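Local coordinates for putative acetoin utilization protein, acetoin dehydrogenase (Thermus thermophilus, PDB 5AWE) that is of unknown function but joins a pair of CBS domains to an ACT domain, a combination consistent with sensing a small-molecule ligand, at residues V37-R42 with T76-M81; V44-D49 with R83-V88. All coordinates share one frame; numbering follows the deposited sequence.

Overall arrangement
Both contacts lie in the CBS-domain half of the chain, with centres about 9 Å apart, and tie the hairpin of strands 34-39 and 42-48 to the long connection between helix 65-74 and strand 88-89. Along the chain the segments alternate: 37-42, 44-49, then 76-81 and 83-88. Interaction 1 therefore uses the first hairpin strand and the earlier part of the connection, interaction 2 the second strand and the later part. They meet directly, since V37 pairs with V44 and G45 across the hairpin and M81 packs on V44 and V47. Together they hold this connection, which carries sequence of the second CBS repeat, against the hairpin of the first.

Interaction 1: V37-R42 with T76-M81; sequences VMEGGR and TVREVM
E39 and R78 form the polar link, a salt bridge in which NH2 of R78 donates a long, weak hydrogen bond to OE2 of E39 at 3.3 Å. The N-H...O angle is 158°, so direction is not the weakness; length is. The carboxylate comes in at the edge of the guanidinium, near its plane, and the two flat groups are turned 33° from one another. OE2 of E39 also lies 3.5 Å from NH1 of R78, a looser approach than that to NH2. The E39 chain runs out extended, whereas R78 bends at chi3 and meets it at about a right angle. D17 is the stronger partner of R78: its OD1 makes a second salt bridge to the same NH2, so one nitrogen serves two carboxylates, and the bond to E39, long as it is, is probably the weaker of the two. E39 and R78 are both exposed.

V37, two residues before E39 on the strand, carries the apolar part. Its CG2 meets CG1 of V77 at 3.6 Å, the two valines reaching toward each other tip to tip. The other branch, CG1 of V37, lies 3.8 Å from the selenium of selenomethionine M81, whose side chain crosses the valine at about a right angle. With chi1 of V37 at -176°, CG1 is anti to the backbone N and CG2 stands beside it, which splits the branches between the two partners.

V37 and E39 belong to strand 34-39, which a type I' turn from E39 to R42 folds back into strand 42-48. V77 and M81 also touch V47 of that second strand, while V14 and P16 from an earlier loop pack on V37. The connection after helix 65-74 is thus laid against the hairpin of the first CBS repeat.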
ATOM      1  N   VAL A  37     -13.745  19.366 -11.890  1.00 25.11           N
ATOM      2  CA  VAL A  37     -14.581  18.224 -12.235  1.00 25.70           C
ATOM      3  C   VAL A  37     -15.839  18.643 -12.997  1.00 26.67           C
ATOM      4  O   VAL A  37     -16.705  19.326 -12.450  1.00 25.99           O
ATOM      5  CB  VAL A  37     -14.999  17.445 -10.971  1.00 24.62           C
ATOM      6  CG1 VAL A  37     -15.786  16.191 -11.367  1.00 27.98           C
ATOM      7  CG2 VAL A  37     -13.763  17.054 -10.168  1.00 25.33           C
HETATM    8  N   MSE A  38     -15.930  18.219 -14.256  1.00 28.45           N
HETATM    9  CA  MSE A  38     -17.072  18.540 -15.125  1.00 30.48           C
HETATM   10  C   MSE A  38     -18.145  17.449 -15.150  1.00 30.57           C
HETATM   11  O   MSE A  38     -17.844  16.258 -15.177  1.00 29.49           O
HETATM   12  CB  MSE A  38     -16.603  18.787 -16.568  1.00 34.17           C
HETATM   13  CG  MSE A  38     -15.582  19.906 -16.721  1.00 42.33           C
HETATM   14 SE   MSE A  38     -16.204  21.458 -16.103  1.00 68.74          SE
HETATM   15  CE  MSE A  38     -17.417  21.903 -17.395  1.00 28.41           C
ATOM     16  N   GLU A  39     -19.401  17.873 -15.154  1.00 31.40           N
ATOM     17  CA  GLU A  39     -20.519  16.968 -15.375  1.00 33.49           C
ATOM     18  C   GLU A  39     -21.678  17.743 -16.004  1.00 34.33           C
ATOM     19  O   GLU A  39     -21.972  18.872 -15.603  1.00 33.80           O
ATOM     20  CB  GLU A  39     -20.967  16.350 -14.051  1.00 35.18           C
ATOM     21  CG  GLU A  39     -22.034  15.274 -14.201  1.00 41.48           C
ATOM     22  CD  GLU A  39     -22.407  14.637 -12.875  1.00 46.55           C
ATOM     23  OE1 GLU A  39     -22.638  15.389 -11.901  1.00 48.68           O
ATOM     24  OE2 GLU A  39     -22.464  13.388 -12.805  1.00 44.45           O
ATOM     25  N   GLY A  40     -22.336  17.138 -16.985  1.00 33.94           N
ATOM     26  CA  GLY A  40     -23.427  17.825 -17.648  1.00 34.60           C
ATOM     27  C   GLY A  40     -22.949  19.131 -18.255  1.00 35.02           C
ATOM     28  O   GLY A  40     -23.735  20.049 -18.486  1.00 33.73           O
ATOM     29  N   GLY A  41     -21.646  19.215 -18.506  1.00 35.20           N
ATOM     30  CA  GLY A  41     -21.079  20.430 -19.060  1.00 35.88           C
ATOM     31  C   GLY A  41     -21.018  21.569 -18.057  1.00 35.78           C
ATOM     32  O   GLY A  41     -20.806  22.721 -18.432  1.00 37.39           O
ATOM     33  N   ARG A  42     -21.209  21.261 -16.781  1.00 34.46           N
ATOM     34  CA  ARG A  42     -21.040  22.270 -15.751  1.00 34.10           C
ATOM     35  C   ARG A  42     -19.990  21.857 -14.711  1.00 31.97           C
ATOM     36  O   ARG A  42     -19.700  20.674 -14.542  1.00 30.36           O
ATOM     37  CB  ARG A  42     -22.385  22.559 -15.076  1.00 38.81           C
ATOM     38  CG  ARG A  42     -22.774  21.591 -13.977  1.00 47.55           C
ATOM     39  CD  ARG A  42     -23.977  22.130 -13.225  1.00 59.67           C
ATOM     40  NE  ARG A  42     -23.922  23.587 -13.128  1.00 67.66           N
ATOM     41  CZ  ARG A  42     -24.826  24.337 -12.504  1.00 71.19           C
ATOM     42  NH1 ARG A  42     -24.680  25.657 -12.475  1.00 71.87           N
ATOM     43  NH2 ARG A  42     -25.871  23.771 -11.911  1.00 69.79           N
ATOM     44  N   THR A  76     -14.224   6.776  -6.326  1.00 30.33           N
ATOM     45  CA  THR A  76     -14.368   7.691  -7.462  1.00 29.55           C
ATOM     46  C   THR A  76     -14.145   9.149  -7.063  1.00 28.81           C
ATOM     47  O   THR A  76     -14.298   9.514  -5.899  1.00 28.26           O
ATOM     48  CB  THR A  76     -15.768   7.575  -8.094  1.00 30.15           C
ATOM     49  OG1 THR A  76     -16.763   8.003  -7.153  1.00 27.74           O
ATOM     50  CG2 THR A  76     -16.045   6.129  -8.494  1.00 30.80           C
ATOM     51  N   VAL A  77     -13.790   9.973  -8.045  1.00 28.97           N
ATOM     52  CA  VAL A  77     -13.577  11.409  -7.840  1.00 29.12           C
ATOM     53  C   VAL A  77     -14.737  12.089  -7.108  1.00 29.25           C
ATOM     54  O   VAL A  77     -14.528  13.002  -6.307  1.00 27.46           O
ATOM     55  CB  VAL A  77     -13.338  12.119  -9.201  1.00 30.39           C
ATOM     56  CG1 VAL A  77     -13.386  13.622  -9.043  1.00 28.79           C
ATOM     57  CG2 VAL A  77     -11.981  11.706  -9.759  1.00 30.21           C
ATOM     58  N   ARG A  78     -15.956  11.630  -7.375  1.00 30.93           N
ATOM     59  CA  ARG A  78     -17.141  12.220  -6.769  1.00 32.28           C
ATOM     60  C   ARG A  78     -17.104  12.178  -5.246  1.00 32.82           C
ATOM     61  O   ARG A  78     -17.625  13.073  -4.588  1.00 32.53           O
ATOM     62  CB  ARG A  78     -18.402  11.510  -7.263  1.00 32.20           C
ATOM     63  CG  ARG A  78     -19.690  12.218  -6.856  1.00 32.86           C
ATOM     64  CD  ARG A  78     -20.926  11.371  -7.142  1.00 43.40           C
ATOM     65  NE  ARG A  78     -20.948  10.858  -8.512  1.00 48.37           N
ATOM     66  CZ  ARG A  78     -21.391  11.548  -9.559  1.00 49.39           C
ATOM     67  NH1 ARG A  78     -21.847  12.785  -9.395  1.00 47.30           N
ATOM     68  NH2 ARG A  78     -21.379  11.000 -10.768  1.00 47.88           N
ATOM     69  N   GLU A  79     -16.478  11.143  -4.694  1.00 33.84           N
ATOM     70  CA  GLU A  79     -16.485  10.908  -3.253  1.00 34.61           C
ATOM     71  C   GLU A  79     -15.455  11.747  -2.506  1.00 34.63           C
ATOM     72  O   GLU A  79     -15.469  11.809  -1.274  1.00 35.21           O
ATOM     73  CB  GLU A  79     -16.241   9.422  -2.969  1.00 36.46           C
ATOM     74  CG  GLU A  79     -17.280   8.506  -3.616  1.00 50.55           C
ATOM     75  CD  GLU A  79     -17.071   7.043  -3.277  1.00 62.00           C
ATOM     76  OE1 GLU A  79     -17.034   6.211  -4.215  1.00 66.40           O
ATOM     77  OE2 GLU A  79     -16.947   6.725  -2.075  1.00 69.01           O
ATOM     78  N   VAL A  80     -14.560  12.395  -3.243  1.00 32.91           N
ATOM     79  CA  VAL A  80     -13.500  13.175  -2.613  1.00 30.45           C
ATOM     80  C   VAL A  80     -13.422  14.620  -3.112  1.00 28.31           C
ATOM     81  O   VAL A  80     -12.640  15.413  -2.593  1.00 27.87           O
ATOM     82  CB  VAL A  80     -12.122  12.503  -2.827  1.00 30.70           C
ATOM     83  CG1 VAL A  80     -12.119  11.119  -2.190  1.00 28.76           C
ATOM     84  CG2 VAL A  80     -11.817  12.397  -4.321  1.00 26.29           C
HETATM   85  N   MSE A  81     -14.222  14.961  -4.117  1.00 26.02           N
HETATM   86  CA  MSE A  81     -14.138  16.299  -4.690  1.00 25.80           C
HETATM   87  C   MSE A  81     -14.716  17.348  -3.745  1.00 23.88           C
HETATM   88  O   MSE A  81     -15.548  17.042  -2.885  1.00 23.61           O
HETATM   89  CB  MSE A  81     -14.839  16.356  -6.060  1.00 28.96           C
HETATM   90  CG  MSE A  81     -16.342  16.096  -6.059  1.00 38.60           C
HETATM   91 SE   MSE A  81     -17.035  16.073  -7.742  1.00 53.73          SE
HETATM   92  CE  MSE A  81     -18.734  16.477  -7.386  1.00 45.16           C
TER

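Interaction 2: V44-D49 with R83-V88; sequences VGLVTD and RPVVTV
V44 meets R83 through its backbone: the carbonyl oxygen lies over one face of the guanidinium, 3.4 Å above the plane and over its centre. The distances are correspondingly even, with O of V44 at 3.5 Å from both NE and CZ of R83. With the oxygen above the plane, none of the N-H groups is directed at it, and the attraction is probably that of a partial negative charge over a delocalised cation. R83 gets there with CG between its own backbone N and carbonyl carbon (chi1 68°) and a further bend at chi3, which sets the guanidinium against the V44 carbonyl oxygen.

G45 follows, its CA 5.2 Å from the CA of R83. Here V85 packs onto bare backbone: CG2 of V85 comes within 3.3 Å of C of G45, a close approach to a residue with no side chain of its own. V44 and G45 are two residues set against one, V37, on the neighbouring strand, which makes a classic beta bulge in the hairpin of strands 34-39 and 42-48 that belongs to the first CBS repeat. The connection between helix 65-74 and strand 88-89 passes this bulge, with a cis peptide bond before P84 between the two residues that touch it.

At L46 the contact becomes side chain to side chain. CB of L46 sits 3.9 Å from both CG1 and CG2 of V85, equally near both branches, while the rest of the leucine turns off in another direction. The backbone of L46 is hydrogen-bonded to A82, just ahead of R83, and V85 also packs on P110 of strand 108-113 in the second repeat.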
ATOM      1  N   VAL A  44     -18.799  20.907 -11.285  1.00 26.47           N
ATOM      2  CA  VAL A  44     -19.515  20.357 -10.135  1.00 26.26           C
ATOM      3  C   VAL A  44     -18.619  20.065  -8.941  1.00 26.02           C
ATOM      4  O   VAL A  44     -19.090  19.616  -7.897  1.00 27.36           O
ATOM      5  CB  VAL A  44     -20.282  19.057 -10.503  1.00 26.52           C
ATOM      6  CG1 VAL A  44     -21.194  19.314 -11.689  1.00 24.43           C
ATOM      7  CG2 VAL A  44     -19.306  17.921 -10.796  1.00 20.74           C
ATOM      8  N   GLY A  45     -17.325  20.314  -9.093  1.00 25.84           N
ATOM      9  CA  GLY A  45     -16.402  20.010  -8.016  1.00 24.31           C
ATOM     10  C   GLY A  45     -14.957  20.231  -8.393  1.00 23.49           C
ATOM     11  O   GLY A  45     -14.639  20.511  -9.545  1.00 22.88           O
ATOM     12  N   LEU A  46     -14.073  20.100  -7.411  1.00 24.68           N
ATOM     13  CA  LEU A  46     -12.652  20.327  -7.624  1.00 24.67           C
ATOM     14  C   LEU A  46     -11.824  19.385  -6.763  1.00 25.71           C
ATOM     15  O   LEU A  46     -12.155  19.136  -5.599  1.00 24.58           O
ATOM     16  CB  LEU A  46     -12.299  21.782  -7.301  1.00 28.39           C
ATOM     17  CG  LEU A  46     -10.909  22.297  -7.694  1.00 29.67           C
ATOM     18  CD1 LEU A  46      -9.929  22.031  -6.583  1.00 32.82           C
ATOM     19  CD2 LEU A  46     -10.461  21.634  -8.985  1.00 27.11           C
ATOM     20  N   VAL A  47     -10.749  18.860  -7.348  1.00 26.07           N
ATOM     21  CA  VAL A  47      -9.863  17.940  -6.649  1.00 26.98           C
ATOM     22  C   VAL A  47      -8.404  18.334  -6.837  1.00 27.02           C
ATOM     23  O   VAL A  47      -7.986  18.691  -7.944  1.00 27.37           O
ATOM     24  CB  VAL A  47     -10.056  16.479  -7.152  1.00 27.36           C
ATOM     25  CG1 VAL A  47     -11.416  15.951  -6.739  1.00 27.29           C
ATOM     26  CG2 VAL A  47      -9.930  16.434  -8.652  1.00 25.88           C
ATOM     27  N   THR A  48      -7.634  18.267  -5.756  1.00 26.90           N
ATOM     28  CA  THR A  48      -6.185  18.415  -5.840  1.00 28.40           C
ATOM     29  C   THR A  48      -5.475  17.060  -5.762  1.00 30.21           C
ATOM     30  O   THR A  48      -6.075  16.042  -5.408  1.00 29.59           O
ATOM     31  CB  THR A  48      -5.640  19.277  -4.703  1.00 27.90           C
ATOM     32  OG1 THR A  48      -5.799  18.575  -3.466  1.00 22.92           O
ATOM     33  CG2 THR A  48      -6.378  20.609  -4.638  1.00 27.27           C
ATOM     34  N   ASP A  49      -4.187  17.065  -6.088  1.00 31.42           N
ATOM     35  CA  ASP A  49      -3.352  15.882  -5.956  1.00 32.59           C
ATOM     36  C   ASP A  49      -3.354  15.426  -4.499  1.00 34.27           C
ATOM     37  O   ASP A  49      -3.411  14.225  -4.219  1.00 35.30           O
ATOM     38  CB  ASP A  49      -1.923  16.201  -6.408  1.00 36.06           C
ATOM     39  CG  ASP A  49      -1.091  14.949  -6.665  1.00 39.81           C
ATOM     40  OD1 ASP A  49      -1.345  14.257  -7.671  1.00 42.88           O
ATOM     41  OD2 ASP A  49      -0.178  14.660  -5.865  1.00 44.56           O
ATOM     42  N   ARG A  83     -16.724  20.924  -2.918  1.00 23.56           N
ATOM     43  CA  ARG A  83     -17.669  21.923  -3.382  1.00 26.43           C
ATOM     44  C   ARG A  83     -18.284  22.693  -2.217  1.00 28.37           C
ATOM     45  O   ARG A  83     -18.246  22.254  -1.068  1.00 29.00           O
ATOM     46  CB  ARG A  83     -18.767  21.277  -4.235  1.00 27.23           C
ATOM     47  CG  ARG A  83     -19.714  20.360  -3.498  1.00 31.79           C
ATOM     48  CD  ARG A  83     -20.685  19.684  -4.476  1.00 35.01           C
ATOM     49  NE  ARG A  83     -21.331  20.648  -5.368  1.00 41.22           N
ATOM     50  CZ  ARG A  83     -22.133  20.319  -6.378  1.00 46.12           C
ATOM     51  NH1 ARG A  83     -22.669  21.267  -7.133  1.00 49.30           N
ATOM     52  NH2 ARG A  83     -22.402  19.044  -6.638  1.00 46.14           N
ATOM     53  N   PRO A  84     -18.831  23.880  -2.500  1.00 29.31           N
ATOM     54  CA  PRO A  84     -18.856  24.444  -3.856  1.00 30.14           C
ATOM     55  C   PRO A  84     -17.461  24.941  -4.251  1.00 30.43           C
ATOM     56  O   PRO A  84     -16.652  25.290  -3.388  1.00 30.49           O
ATOM     57  CB  PRO A  84     -19.882  25.570  -3.749  1.00 29.42           C
ATOM     58  CG  PRO A  84     -19.809  25.990  -2.312  1.00 33.19           C
ATOM     59  CD  PRO A  84     -19.482  24.759  -1.513  1.00 28.85           C
ATOM     60  N   VAL A  85     -17.172  24.957  -5.548  1.00 30.79           N
ATOM     61  CA  VAL A  85     -15.851  25.364  -6.022  1.00 31.70           C
ATOM     62  C   VAL A  85     -15.719  26.886  -6.052  1.00 31.64           C
ATOM     63  O   VAL A  85     -16.604  27.579  -6.544  1.00 32.53           O
ATOM     64  CB  VAL A  85     -15.575  24.828  -7.443  1.00 31.40           C
ATOM     65  CG1 VAL A  85     -14.143  25.153  -7.847  1.00 31.74           C
ATOM     66  CG2 VAL A  85     -15.831  23.327  -7.500  1.00 32.23           C
ATOM     67  N   VAL A  86     -14.614  27.404  -5.529  1.00 32.14           N
ATOM     68  CA  VAL A  86     -14.358  28.838  -5.605  1.00 33.97           C
ATOM     69  C   VAL A  86     -13.691  29.143  -6.943  1.00 35.11           C
ATOM     70  O   VAL A  86     -12.695  28.517  -7.309  1.00 35.82           O
ATOM     71  CB  VAL A  86     -13.432  29.325  -4.449  1.00 36.26           C
ATOM     72  CG1 VAL A  86     -13.968  28.839  -3.101  1.00 38.46           C
ATOM     73  CG2 VAL A  86     -12.022  28.832  -4.662  1.00 36.64           C
ATOM     74  N   THR A  87     -14.249  30.106  -7.673  1.00 35.89           N
ATOM     75  CA  THR A  87     -13.757  30.437  -9.004  1.00 35.22           C
ATOM     76  C   THR A  87     -13.573  31.949  -9.182  1.00 35.04           C
ATOM     77  O   THR A  87     -13.995  32.739  -8.341  1.00 36.12           O
ATOM     78  CB  THR A  87     -14.728  29.933 -10.064  1.00 34.42           C
ATOM     79  OG1 THR A  87     -15.970  30.640  -9.949  1.00 36.17           O
ATOM     80  CG2 THR A  87     -14.983  28.451  -9.864  1.00 32.96           C
ATOM     81  N   VAL A  88     -12.919  32.335 -10.274  1.00 33.99           N
ATOM     82  CA  VAL A  88     -12.854  33.729 -10.700  1.00 33.62           C
ATOM     83  C   VAL A  88     -13.252  33.856 -12.160  1.00 33.74           C
ATOM     84  O   VAL A  88     -13.054  32.929 -12.954  1.00 33.82           O
ATOM     85  CB  VAL A  88     -11.432  34.319 -10.568  1.00 33.66           C
ATOM     86  CG1 VAL A  88     -11.319  35.134  -9.303  1.00 31.81           C
ATOM     87  CG2 VAL A  88     -10.406  33.207 -10.586  1.00 23.84           C
TER